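Local coordinates for carbamate kinase (PDB 4AXS), which probably catalyses the reversible transfer of a phosphoryl group between carbamoyl phosphate and ADP, making ATP in the arginine deiminase pathway, at residues K197-N201 / N202-C206; I107-H110 / M111-I115; P293-K296 / A297-F301; P40-Q43 / K44-K48. One frame throughout, in Å; residues are numbered along the deposited sequence.

From the N terminus the chain meets contact 4 first (40-48), then contact 2 (107-115), contact 1 (197-206) and contact 3 (293-301). Each is a local run of adjoining residues, so none closes a long loop, and the four follow in series without nesting or crossing. Contacts 4 and 2 are neighbours, their centres about 9 Å apart, with helix 40-46 lying against helix 96-121. Contact 2 in turn meets contact 1, where Ile-115 packs on Val-205 at the start of strand 205-207. Those three all reach the second subunit. Contact 3 stands apart, with its centre at least about 24 Å from the other centres, and no second chain touches its two segments.

Contact 1: K197-N201 / N202-C206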
loop_
_atom_site.group_PDB
_atom_site.type_symbol
_atom_site.label_atom_id
_atom_site.label_comp_id
_atom_site.label_asym_id
_atom_site.label_seq_id
_atom_site.Cartn_x
_atom_site.Cartn_y
_atom_site.Cartn_z
ATOM N N LYS A 197 3.424 7.961 -13.797
ATOM C CA LYS A 197 4.296 8.008 -14.969
ATOM C C LYS A 197 5.437 8.986 -14.741
ATOM O O LYS A 197 6.568 8.737 -15.151
ATOM C CB LYS A 197 3.528 8.341 -16.262
ATOM C CG LYS A 197 4.219 7.825 -17.553
ATOM C CD LYS A 197 4.963 8.926 -18.313
ATOM C CE LYS A 197 4.083 9.516 -19.412
ATOM N NZ LYS A 197 2.657 9.691 -18.986
ATOM N N GLN A 198 5.150 10.087 -14.062
ATOM C CA GLN A 198 6.205 11.037 -13.732
ATOM C C GLN A 198 7.296 10.448 -12.834
ATOM O O GLN A 198 8.480 10.649 -13.094
ATOM C CB GLN A 198 5.637 12.305 -13.114
ATOM C CG GLN A 198 6.627 13.451 -13.093
ATOM C CD GLN A 198 5.988 14.762 -13.520
ATOM O OE1 GLN A 198 5.489 14.880 -14.645
ATOM N NE2 GLN A 198 5.990 15.755 -12.622
ATOM N N ASN A 199 6.921 9.725 -11.784
ATOM C CA ASN A 199 7.938 9.055 -10.981
ATOM C C ASN A 199 8.805 8.126 -11.837
ATOM O O ASN A 199 9.999 7.962 -11.581
ATOM C CB ASN A 199 7.310 8.293 -9.812
ATOM C CG ASN A 199 6.836 9.218 -8.699
ATOM O OD1 ASN A 199 5.645 9.290 -8.401
ATOM N ND2 ASN A 199 7.768 9.929 -8.083
ATOM N N VAL A 200 8.194 7.523 -12.851
ATOM C CA VAL A 200 8.913 6.674 -13.802
ATOM C C VAL A 200 9.809 7.500 -14.716
ATOM O O VAL A 200 10.832 7.018 -15.198
ATOM C CB VAL A 200 7.960 5.894 -14.702
ATOM C CG1 VAL A 200 8.755 5.035 -15.659
ATOM C CG2 VAL A 200 7.013 5.047 -13.870
ATOM N N ASN A 201 9.405 8.744 -14.958
ATOM C CA ASN A 201 10.218 9.678 -15.719
ATOM C C ASN A 201 11.489 9.994 -14.953
ATOM O O ASN A 201 12.584 9.967 -15.509
ATOM C CB ASN A 201 9.430 10.947 -16.018
ATOM C CG ASN A 201 8.287 10.706 -16.980
ATOM O OD1 ASN A 201 7.249 11.356 -16.889
ATOM N ND2 ASN A 201 8.468 9.760 -17.908
ATOM N N ASN A 202 11.345 10.290 -13.667
ATOM C CA ASN A 202 12.502 10.271 -12.790
ATOM C C ASN A 202 13.023 8.842 -12.862
ATOM O O ASN A 202 12.419 7.991 -13.509
ATOM C CB ASN A 202 12.117 10.606 -11.356
ATOM C CG ASN A 202 11.297 11.881 -11.240
ATOM O OD1 ASN A 202 11.162 12.445 -10.146
ATOM N ND2 ASN A 202 10.737 12.335 -12.351
ATOM N N GLY A 203 14.129 8.553 -12.200
ATOM C CA GLY A 203 14.633 7.193 -12.221
ATOM C C GLY A 203 14.042 6.339 -11.115
ATOM O O GLY A 203 14.696 5.434 -10.598
ATOM N N CYS A 204 12.801 6.615 -10.735
ATOM C CA CYS A 204 12.214 5.871 -9.634
ATOM C C CYS A 204 11.687 4.537 -10.122
ATOM O O CYS A 204 10.932 4.482 -11.092
ATOM C CB CYS A 204 11.128 6.688 -8.946
ATOM S SG CYS A 204 11.785 8.172 -8.117
ATOM N N VAL A 205 12.120 3.462 -9.471
ATOM C CA VAL A 205 11.593 2.133 -9.767
ATOM C C VAL A 205 10.262 1.920 -9.032
ATOM O O VAL A 205 10.233 1.698 -7.820
ATOM C CB VAL A 205 12.612 1.024 -9.433
ATOM C CG1 VAL A 205 13.265 1.298 -8.111
ATOM C CG2 VAL A 205 11.946 -0.345 -9.437
ATOM N N CYS A 206 9.174 1.988 -9.798
ATOM C CA CYS A 206 7.814 2.078 -9.283
ATOM C C CYS A 206 7.044 0.768 -9.337
ATOM O O CYS A 206 6.890 0.180 -10.399
ATOM C CB CYS A 206 7.024 3.083 -10.113
ATOM S SG CYS A 206 7.787 4.680 -10.314
#
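Gln-198 and Asn-199 hand their carbonyls to the residues that leave helix 193-201, and these two backbone bonds shape its C-terminal end. The amide of Asn-202, the first residue out of helical geometry, still makes a normal helical bond, Asn-202 N to Gln-198 O, at 2.9 Å. Two residues further along, the reach widens to five residues: Cys-204 N goes back to Asn-199 O at 3.2 Å, with a more bent N-H...O angle of 140°. The chain therefore turns over the end of the helix, and Val-205, the very next residue after Cys-204, begins strand 205-207.

The van der Waals contacts gather round two cysteines. Cys-206 SG sits against the flank of the helix, touching Asn-199 CB and Val-200 CG2, each at 3.7 Å. Val-200 puts CG1 opposite its backbone N (chi1 -180°), which leaves CG2 as the branch that meets the sulfur. Cys-204 brings its CB, rather than its sulfur, closest to the helix, 3.1 Å from Asn-199 O, so that carbonyl receives a methylene beside the amide it already binds.

Three polar side chains, Gln-198, Asn-199 and Asn-202, reach the second subunit. The carboxamide of Asn-199 hydrogen-bonds to Asn-199 of the second subunit, and weak bonds run reciprocally between Gln-198 NE2 of one subunit and Asn-202 OD1 of the other.

Within the subunit, strand 205-207 runs parallel to strand 128-130, with Val-205 bonded through its backbone to Leu-129, while the Val-205 side chain lies on helix 96-121.

Contact 2: I107-H110 / M111-I115; sequences IGYH and MLTAI
Met-111 lies along Ile-107, one helical turn back, and its side chain can be followed outward atom by atom. CB stands 3.7 Å from Ile-107 O, the carbonyl that accepts the amide of Met-111 itself in a nearly straight bond. CG stays near the same oxygen, 3.5 Å from Ile-107 O, and begins to meet the CG2 methyl of Ile-107. At SD the contact becomes wholly apolar: the sulfur rests 3.8 Å from Ile-107 CG2, the two side chains running side by side in one direction. With chi3 at 69° the chain then bends, so CE turns off instead of continuing straight from SD.

This is the middle of helix 96-121, one of the helices flanking the central sheet in the alpha/beta sandwich of the amino acid kinase family. Met-111 is on the sheet-facing flank, where it packs on Val-66 and His-68 of strand 64-68 and on Ile-207.

Another flank looks to the dimer partner. There the Tyr-109 ring runs alongside Thr-113, with CE1 3.9 Å from Thr-113 OG1 in an oblique approach. That hydroxyl is hydrogen-bonded to Gln-134 NE2 of the second subunit. Tyr-109 also brings CD2 over one face of the His-110 ring, 4.0 Å above its plane and offset toward the rim. The backbone ladder is regular here, with Leu-112 N bonded to Gly-108 O at 2.8 Å.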
loop_
_atom_site.group_PDB
_atom_site.type_symbol
_atom_site.label_atom_id
_atom_site.label_comp_id
_atom_site.label_asym_id
_atom_site.label_seq_id
_atom_site.Cartn_x
_atom_site.Cartn_y
_atom_site.Cartn_z
ATOM N N ILE A 107 1.941 -7.660 -0.052
ATOM C CA ILE A 107 2.940 -7.963 -1.062
ATOM C C ILE A 107 3.906 -6.800 -1.317
ATOM O O ILE A 107 5.103 -7.011 -1.521
ATOM C CB ILE A 107 2.284 -8.409 -2.393
ATOM C CG1 ILE A 107 1.442 -9.674 -2.176
ATOM C CG2 ILE A 107 3.351 -8.642 -3.454
ATOM C CD1 ILE A 107 0.248 -9.776 -3.085
ATOM N N GLY A 108 3.392 -5.575 -1.317
ATOM C CA GLY A 108 4.228 -4.435 -1.639
ATOM C C GLY A 108 5.362 -4.318 -0.640
ATOM O O GLY A 108 6.479 -3.913 -0.966
ATOM N N TYR A 109 5.066 -4.692 0.593
ATOM C CA TYR A 109 6.072 -4.708 1.630
ATOM C C TYR A 109 7.238 -5.635 1.274
ATOM O O TYR A 109 8.410 -5.222 1.303
ATOM C CB TYR A 109 5.427 -5.091 2.962
ATOM C CG TYR A 109 6.384 -5.595 4.006
ATOM C CD1 TYR A 109 7.558 -4.910 4.297
ATOM C CD2 TYR A 109 6.097 -6.742 4.727
ATOM C CE1 TYR A 109 8.434 -5.374 5.279
ATOM C CE2 TYR A 109 6.952 -7.208 5.702
ATOM C CZ TYR A 109 8.115 -6.527 5.974
ATOM O OH TYR A 109 8.957 -7.010 6.938
ATOM N N HIS A 110 6.924 -6.885 0.935
ATOM C CA HIS A 110 7.978 -7.843 0.597
ATOM C C HIS A 110 8.771 -7.416 -0.645
ATOM O O HIS A 110 9.996 -7.444 -0.651
ATOM C CB HIS A 110 7.409 -9.247 0.431
ATOM C CG HIS A 110 7.156 -9.953 1.728
ATOM N ND1 HIS A 110 6.085 -10.809 1.909
ATOM C CD2 HIS A 110 7.840 -9.957 2.889
ATOM C CE1 HIS A 110 6.122 -11.296 3.136
ATOM N NE2 HIS A 110 7.174 -10.794 3.757
ATOM N N MET A 111 8.078 -6.990 -1.684
ATOM C CA MET A 111 8.761 -6.482 -2.860
ATOM C C MET A 111 9.623 -5.246 -2.568
ATOM O O MET A 111 10.770 -5.179 -3.014
ATOM C CB MET A 111 7.763 -6.233 -4.004
ATOM C CG MET A 111 7.032 -7.521 -4.432
ATOM S SD MET A 111 5.986 -7.380 -5.897
ATOM C CE MET A 111 7.238 -7.169 -7.153
ATOM N N LEU A 112 9.086 -4.293 -1.800
ATOM C CA LEU A 112 9.797 -3.048 -1.506
ATOM C C LEU A 112 11.135 -3.286 -0.821
ATOM O O LEU A 112 12.135 -2.660 -1.165
ATOM C CB LEU A 112 8.947 -2.137 -0.639
ATOM C CG LEU A 112 9.215 -0.648 -0.822
ATOM C CD1 LEU A 112 9.125 -0.291 -2.303
ATOM C CD2 LEU A 112 8.210 0.151 0.001
ATOM N N THR A 113 11.165 -4.182 0.156
ATOM C CA THR A 113 12.440 -4.534 0.762
ATOM C C THR A 113 13.358 -5.141 -0.298
ATOM O O THR A 113 14.429 -4.605 -0.603
ATOM C CB THR A 113 12.288 -5.570 1.887
ATOM O OG1 THR A 113 11.495 -5.031 2.948
ATOM C CG2 THR A 113 13.643 -5.942 2.441
ATOM N N ALA A 114 12.906 -6.260 -0.866
ATOM C CA ALA A 114 13.745 -7.101 -1.705
ATOM C C ALA A 114 14.380 -6.351 -2.868
ATOM O O ALA A 114 15.578 -6.503 -3.142
ATOM C CB ALA A 114 12.959 -8.285 -2.200
ATOM N N ILE A 115 13.594 -5.533 -3.551
ATOM C CA ILE A 115 14.116 -4.885 -4.744
ATOM C C ILE A 115 15.015 -3.720 -4.355
ATOM O O ILE A 115 15.998 -3.422 -5.037
ATOM C CB ILE A 115 12.999 -4.431 -5.696
ATOM C CG1 ILE A 115 13.586 -3.618 -6.843
ATOM C CG2 ILE A 115 11.984 -3.581 -4.947
ATOM C CD1 ILE A 115 12.544 -2.929 -7.669
#

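Contact 3: P293-K296 / A297-F301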
loop_
_atom_site.group_PDB
_atom_site.type_symbol
_atom_site.label_atom_id
_atom_site.label_comp_id
_atom_site.label_asym_id
_atom_site.label_seq_id
_atom_site.Cartn_x
_atom_site.Cartn_y
_atom_site.Cartn_z
ATOM N N PRO A 293 -5.581 -14.835 -21.416
ATOM C CA PRO A 293 -5.532 -13.451 -20.930
ATOM C C PRO A 293 -4.156 -12.827 -21.086
ATOM O O PRO A 293 -4.082 -11.634 -21.389
ATOM C CB PRO A 293 -5.867 -13.593 -19.437
ATOM C CG PRO A 293 -6.674 -14.824 -19.351
ATOM C CD PRO A 293 -6.068 -15.754 -20.370
ATOM N N LYS A 294 -3.095 -13.609 -20.887
ATOM C CA LYS A 294 -1.731 -13.101 -21.016
ATOM C C LYS A 294 -1.429 -12.784 -22.470
ATOM O O LYS A 294 -0.824 -11.759 -22.796
ATOM C CB LYS A 294 -0.713 -14.110 -20.497
ATOM C CG LYS A 294 -1.084 -14.784 -19.195
ATOM C CD LYS A 294 -0.048 -15.827 -18.809
ATOM C CE LYS A 294 0.287 -15.727 -17.329
ATOM N NZ LYS A 294 -0.951 -15.762 -16.489
ATOM N N ILE A 295 -1.858 -13.680 -23.344
ATOM C CA ILE A 295 -1.721 -13.492 -24.769
ATOM C C ILE A 295 -2.461 -12.236 -25.196
ATOM O O ILE A 295 -1.881 -11.328 -25.799
ATOM C CB ILE A 295 -2.310 -14.695 -25.525
ATOM C CG1 ILE A 295 -1.458 -15.943 -25.272
ATOM C CG2 ILE A 295 -2.441 -14.389 -27.021
ATOM C CD1 ILE A 295 0.007 -15.751 -25.570
ATOM N N LYS A 296 -3.746 -12.197 -24.879
ATOM C CA LYS A 296 -4.588 -11.080 -25.264
ATOM C C LYS A 296 -4.025 -9.752 -24.756
ATOM O O LYS A 296 -3.877 -8.791 -25.517
ATOM C CB LYS A 296 -6.005 -11.300 -24.749
ATOM C CG LYS A 296 -6.766 -12.397 -25.475
ATOM C CD LYS A 296 -8.049 -12.773 -24.731
ATOM C CE LYS A 296 -9.209 -13.049 -25.683
ATOM N NZ LYS A 296 -10.442 -13.474 -24.947
ATOM N N ALA A 297 -3.693 -9.707 -23.470
ATOM C CA ALA A 297 -3.044 -8.531 -22.891
ATOM C C ALA A 297 -1.732 -8.173 -23.597
ATOM O O ALA A 297 -1.403 -7.004 -23.740
ATOM C CB ALA A 297 -2.811 -8.723 -21.386
ATOM N N ALA A 298 -0.978 -9.176 -24.025
ATOM C CA ALA A 298 0.261 -8.916 -24.749
ATOM C C ALA A 298 -0.040 -8.309 -26.113
ATOM O O ALA A 298 0.711 -7.467 -26.610
ATOM C CB ALA A 298 1.073 -10.183 -24.895
ATOM N N MET A 299 -1.148 -8.744 -26.707
ATOM C CA MET A 299 -1.593 -8.226 -27.999
ATOM C C MET A 299 -2.031 -6.768 -27.848
ATOM O O MET A 299 -1.605 -5.889 -28.611
ATOM C CB MET A 299 -2.735 -9.099 -28.553
ATOM C CG MET A 299 -2.261 -10.498 -28.963
ATOM S SD MET A 299 -3.488 -11.801 -29.270
ATOM C CE MET A 299 -4.484 -11.173 -30.622
ATOM N N GLY A 300 -2.863 -6.516 -26.837
ATOM C CA GLY A 300 -3.393 -5.189 -26.603
ATOM C C GLY A 300 -2.314 -4.127 -26.500
ATOM O O GLY A 300 -2.556 -2.959 -26.803
ATOM N N PHE A 301 -1.120 -4.536 -26.079
ATOM C CA PHE A 301 -0.027 -3.593 -25.854
ATOM C C PHE A 301 0.801 -3.321 -27.113
ATOM O O PHE A 301 1.087 -2.163 -27.428
ATOM C CB PHE A 301 0.872 -4.062 -24.706
ATOM C CG PHE A 301 2.183 -3.319 -24.618
ATOM C CD1 PHE A 301 2.220 -1.990 -24.208
ATOM C CD2 PHE A 301 3.376 -3.953 -24.941
ATOM C CE1 PHE A 301 3.416 -1.305 -24.131
ATOM C CE2 PHE A 301 4.579 -3.276 -24.861
ATOM C CZ PHE A 301 4.598 -1.946 -24.454
#
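Ala-297 takes up the carbonyl of Pro-293, its N lying 2.9 Å from Pro-293 O, and its methyl sits beside the same oxygen, with CB 3.2 Å away. That small side chain turns to helix 232-242, touching Asp-233 and Phe-234. Ala-298 comes next and repeats the pattern one carbonyl on: N bonds to Lys-294 O, while CB has two oxygens on one side, Lys-294 O at 3.2 Å and Ile-295 O at 3.3 Å. Its methyl packs on Ala-310 of strand 309-313.

The helix, 292-302, thus lies on the central sheet of the amino acid kinase fold, with helices 232-242 and 274-282 beside it. Near its start, Lys-294 gives its NZ to Ser-290 O, with long, weak ion pairs to Asp-233 and to a bound sulfate, probably from the crystallisation liquor.

Met-299 carries the one apolar side-chain contact across the two segments. With chi1 at -69° its CG is set opposite the carbonyl carbon and 3.3 Å from Ile-295 O, and from there SD reaches Ile-295 CG2 at 3.6 Å. The two side chains cross obliquely, sulfur against methyl branch, and Met-299 continues onto Val-274, Leu-277 and Ile-281 of helix 274-282. Gly-300 then binds Lys-296 O through its N at 2.8 Å. At Phe-301 the ladder slackens: N has weak bonds to both Ala-297 O and Ala-298 O, and the side chain heads away to Ala-240.

Contact 4: P40-Q43 / K44-K48; sequences PSQQ and KELVK
Gln-42 and Leu-46 run side by side in the same direction along helix 40-46, the short first helix after strand 27-31 in this amino acid kinase fold. Gln-42 has its CG in the crowded position between backbone N and carbonyl carbon (chi1 70°), and its chain is extended from there. That brings the amide oxygen OE1 alongside the leucine, 3.6 Å from Leu-46 CD2. The other methyl, CD1, lies near the backbone, 3.5 Å from Gln-42 O, the carbonyl that also accepts the amide of Leu-46.

Gln-43 points another way. Its CG lies opposite the backbone N, and the extended chain carries the carboxamide to helix 96-121, where Gln-43 OE1 is hydrogen-bonded to His-110 ND1. The backbone oxygen of Gln-43 accepts Val-47 N at 3.0 Å, and Val-47 CG1 comes within 3.2 Å of Gln-43 O.

Lys-44 starts beside the carbonyls of the first turn, with CB 3.6 Å from both Pro-40 O and Ser-41 O and its amide hydrogen-bonded to the former. Beyond CB the chain leads away, passing His-110, and its NZ makes a long, weak ion pair with Glu-98 of the second subunit. At the beginning of the helix, Asn-39 OD1 accepts the amide of Gln-42.

The Glu-45 chain bends at chi2 and its carboxylate meets Lys-48, three residues on, in a salt bridge, where Lys-48 NZ approaches Glu-45 OE2 at 2.8 Å from the syn side, 30° out of the carboxylate plane.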
loop_
_atom_site.group_PDB
_atom_site.type_symbol
_atom_site.label_atom_id
_atom_site.label_comp_id
_atom_site.label_asym_id
_atom_site.label_seq_id
_atom_site.Cartn_x
_atom_site.Cartn_y
_atom_site.Cartn_z
ATOM N N PRO A 40 3.721 -15.969 4.164
ATOM C CA PRO A 40 4.683 -14.868 4.236
ATOM C C PRO A 40 6.085 -15.454 4.250
ATOM O O PRO A 40 6.976 -15.009 3.511
ATOM C CB PRO A 40 4.375 -14.215 5.590
ATOM C CG PRO A 40 2.984 -14.648 5.930
ATOM C CD PRO A 40 2.810 -16.005 5.321
ATOM N N SER A 41 6.258 -16.477 5.084
ATOM C CA SER A 41 7.559 -17.091 5.280
ATOM C C SER A 41 8.274 -17.206 3.956
ATOM O O SER A 41 9.369 -16.663 3.802
ATOM C CB SER A 41 7.426 -18.473 5.931
ATOM O OG SER A 41 6.949 -18.399 7.273
ATOM N N GLN A 42 7.641 -17.893 2.998
ATOM C CA GLN A 42 8.270 -18.194 1.710
ATOM C C GLN A 42 8.132 -17.064 0.684
ATOM O O GLN A 42 8.988 -16.914 -0.198
ATOM C CB GLN A 42 7.757 -19.519 1.134
ATOM C CG GLN A 42 6.314 -19.497 0.645
ATOM C CD GLN A 42 5.886 -20.819 -0.003
ATOM O OE1 GLN A 42 5.823 -20.929 -1.228
ATOM N NE2 GLN A 42 5.586 -21.823 0.822
ATOM N N GLN A 43 7.063 -16.274 0.802
ATOM C CA GLN A 43 6.890 -15.101 -0.046
ATOM C C GLN A 43 8.109 -14.194 0.116
ATOM O O GLN A 43 8.643 -13.668 -0.870
ATOM C CB GLN A 43 5.584 -14.345 0.291
ATOM C CG GLN A 43 5.241 -13.207 -0.697
ATOM C CD GLN A 43 3.917 -12.497 -0.398
ATOM O OE1 GLN A 43 3.810 -11.713 0.557
ATOM N NE2 GLN A 43 2.919 -12.734 -1.240
ATOM N N LYS A 44 8.553 -14.020 1.363
ATOM C CA LYS A 44 9.787 -13.287 1.620
ATOM C C LYS A 44 10.975 -13.927 0.890
ATOM O O LYS A 44 11.820 -13.236 0.323
ATOM C CB LYS A 44 10.057 -13.182 3.121
ATOM C CG LYS A 44 10.649 -11.843 3.547
ATOM C CD LYS A 44 10.800 -11.769 5.075
ATOM C CE LYS A 44 9.670 -12.545 5.764
ATOM N NZ LYS A 44 9.540 -12.258 7.228
ATOM N N GLU A 45 11.034 -15.254 0.904
ATOM C CA GLU A 45 12.000 -15.994 0.058
ATOM C C GLU A 45 11.842 -15.852 -1.450
ATOM O O GLU A 45 12.760 -15.424 -2.147
ATOM C CB GLU A 45 11.931 -17.483 0.357
ATOM C CG GLU A 45 13.295 -18.084 0.595
ATOM C CD GLU A 45 14.186 -17.179 1.446
ATOM O OE1 GLU A 45 13.929 -17.069 2.662
ATOM O OE2 GLU A 45 15.136 -16.573 0.896
ATOM N N LEU A 46 10.670 -16.210 -1.957
ATOM C CA LEU A 46 10.432 -16.229 -3.406
ATOM C C LEU A 46 10.761 -14.853 -4.003
ATOM O O LEU A 46 11.419 -14.766 -5.038
ATOM C CB LEU A 46 8.970 -16.610 -3.690
ATOM C CG LEU A 46 8.624 -18.110 -3.765
ATOM C CD1 LEU A 46 9.563 -18.998 -2.958
ATOM C CD2 LEU A 46 7.194 -18.356 -3.351
ATOM N N VAL A 47 10.337 -13.787 -3.351
ATOM C CA VAL A 47 10.435 -12.470 -3.960
ATOM C C VAL A 47 11.872 -12.043 -4.283
ATOM O O VAL A 47 12.087 -11.149 -5.101
ATOM C CB VAL A 47 9.686 -11.392 -3.117
ATOM C CG1 VAL A 47 10.371 -11.163 -1.760
ATOM C CG2 VAL A 47 9.575 -10.096 -3.891
ATOM N N LYS A 48 12.861 -12.680 -3.658
ATOM C CA LYS A 48 14.249 -12.283 -3.895
ATOM C C LYS A 48 14.585 -12.449 -5.367
ATOM O O LYS A 48 15.192 -11.561 -5.975
ATOM C CB LYS A 48 15.241 -13.108 -3.069
ATOM C CG LYS A 48 14.783 -13.531 -1.687
ATOM C CD LYS A 48 14.946 -12.430 -0.649
ATOM C CE LYS A 48 14.983 -13.028 0.744
ATOM N NZ LYS A 48 16.158 -13.931 0.907
#